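Local coordinates for V-type ATPase 116 kDa subunit (Meiothermus ruber, PDB 3RRK), which is a homolog of V-ATPase subunit a, represented by its cytoplasmic N-terminal domain, and probably takes part in rotary, ATPase-coupled proton transport, at residues 16-21 with 278-283. Sequence-based numbering, arbitrary orientation.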
loop_
_atom_site.group_PDB
_atom_site.type_symbol
_atom_site.label_atom_id
_atom_site.label_comp_id
_atom_site.label_asym_id
_atom_site.label_seq_id
_atom_site.Cartn_x
_atom_site.Cartn_y
_atom_site.Cartn_z
ATOM N N LYS A 16 -4.142 29.113 31.797
ATOM C CA LYS A 16 -5.192 28.177 32.186
ATOM C C LYS A 16 -4.867 26.767 31.702
ATOM O O LYS A 16 -4.383 26.587 30.589
ATOM C CB LYS A 16 -6.552 28.632 31.642
ATOM C CG LYS A 16 -7.678 27.620 31.857
ATOM C CD LYS A 16 -9.049 28.176 31.475
ATOM C CE LYS A 16 -9.553 29.177 32.506
ATOM N NZ LYS A 16 -10.927 29.657 32.194
ATOM N N LEU A 17 -5.107 25.771 32.553
ATOM C CA LEU A 17 -4.940 24.375 32.160
ATOM C C LEU A 17 -6.272 23.645 32.217
ATOM O O LEU A 17 -7.065 23.847 33.129
ATOM C CB LEU A 17 -3.913 23.642 33.034
ATOM C CG LEU A 17 -3.819 22.139 32.704
ATOM C CD1 LEU A 17 -2.874 21.839 31.496
ATOM C CD2 LEU A 17 -3.417 21.324 33.922
ATOM N N ILE A 18 -6.525 22.803 31.227
ATOM C CA ILE A 18 -7.750 22.039 31.201
ATOM C C ILE A 18 -7.369 20.600 30.951
ATOM O O ILE A 18 -6.635 20.301 30.019
ATOM C CB ILE A 18 -8.705 22.546 30.117
ATOM C CG1 ILE A 18 -8.915 24.049 30.269
ATOM C CG2 ILE A 18 -10.040 21.837 30.210
ATOM C CD1 ILE A 18 -8.863 24.786 28.958
ATOM N N VAL A 19 -7.851 19.712 31.808
ATOM C CA VAL A 19 -7.459 18.325 31.749
ATOM C C VAL A 19 -8.682 17.440 31.830
ATOM O O VAL A 19 -9.616 17.735 32.568
ATOM C CB VAL A 19 -6.549 17.973 32.921
ATOM C CG1 VAL A 19 -5.991 16.566 32.743
ATOM C CG2 VAL A 19 -5.431 18.985 33.037
ATOM N N ALA A 20 -8.676 16.350 31.072
ATOM C CA ALA A 20 -9.759 15.390 31.142
ATOM C C ALA A 20 -9.198 13.968 31.165
ATOM O O ALA A 20 -8.086 13.724 30.697
ATOM C CB ALA A 20 -10.730 15.586 29.980
ATOM N N GLY A 21 -9.961 13.038 31.731
ATOM C CA GLY A 21 -9.550 11.653 31.771
ATOM C C GLY A 21 -10.718 10.751 32.096
ATOM O O GLY A 21 -11.877 11.166 32.035
ATOM N N ALA A 278 -10.788 18.466 20.742
ATOM C CA ALA A 278 -12.102 18.195 20.155
ATOM C C ALA A 278 -12.882 17.157 20.951
ATOM O O ALA A 278 -14.085 17.317 21.181
ATOM C CB ALA A 278 -11.969 17.763 18.697
ATOM N N ASP A 279 -12.193 16.094 21.361
ATOM C CA ASP A 279 -12.816 15.022 22.130
ATOM C C ASP A 279 -13.236 15.526 23.504
ATOM O O ASP A 279 -14.347 15.287 23.957
ATOM C CB ASP A 279 -11.854 13.850 22.291
ATOM C CG ASP A 279 -11.458 13.233 20.967
ATOM O OD1 ASP A 279 -12.101 13.545 19.935
ATOM O OD2 ASP A 279 -10.501 12.427 20.968
ATOM N N MET A 280 -12.326 16.225 24.162
ATOM C CA MET A 280 -12.630 16.886 25.413
ATOM C C MET A 280 -13.901 17.715 25.295
ATOM O O MET A 280 -14.838 17.518 26.053
ATOM C CB MET A 280 -11.461 17.769 25.815
ATOM C CG MET A 280 -11.683 18.564 27.070
ATOM S SD MET A 280 -10.210 19.529 27.403
ATOM C CE MET A 280 -9.023 18.214 27.571
ATOM N N ALA A 281 -13.934 18.635 24.339
ATOM C CA ALA A 281 -15.105 19.487 24.124
ATOM C C ALA A 281 -16.353 18.686 23.776
ATOM O O ALA A 281 -17.470 19.178 23.924
ATOM C CB ALA A 281 -14.823 20.528 23.033
ATOM N N ALA A 282 -16.164 17.456 23.310
ATOM C CA ALA A 282 -17.281 16.598 22.920
ATOM C C ALA A 282 -17.791 15.779 24.104
ATOM O O ALA A 282 -18.543 14.822 23.929
ATOM C CB ALA A 282 -16.867 15.680 21.768
ATOM N N GLY A 283 -17.375 16.162 25.308
ATOM C CA GLY A 283 -17.733 15.445 26.517
ATOM C C GLY A 283 -17.350 13.979 26.465
ATOM O O GLY A 283 -18.008 13.133 27.073
#
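Ile18 meets Met280 through its CG2 methyl, which lies 3.6 Å from Met280 SD in an apolar contact. This methyl stands anti to the backbone N of Ile18 and forms the branch that reaches the thioether. At Val19 the side chain turns to the other face of the strand, and it is the backbone that is approached, with the carbonyl carbon C lying 4.3 Å from Met280 CE. Ala20 again faces the helix end, and its CB packs 4.0 Å from Met280 CE. The sulfur and the terminal methyl of one methionine thus serve the two alternate positions, Ile18 and Ala20, that face the helix. Met280 gets there by extending straight from the helix, CG anti to the backbone N (chi1 177°) and chi2 likewise anti, before a bend at chi3 (-60°) lays CE over the strand backbone between Val19 and Ala20. Just beyond it the helix ends in a Schellman motif with Gly283, of positive phi, as its C-prime residue, where the N-H of Gly283 bonds Met280 O and that of Lys284 bonds Asp279 O. The buried contact seats the end of the long helix 224-281 on the four-stranded antiparallel sheet of the proximal lobe, where strand 15-21 runs between strands 287-293 and 310-313; Tyr52 packs on Ile18, Tyr285 on Ala20, and Met280 also touches Asp310 of strand 310-313.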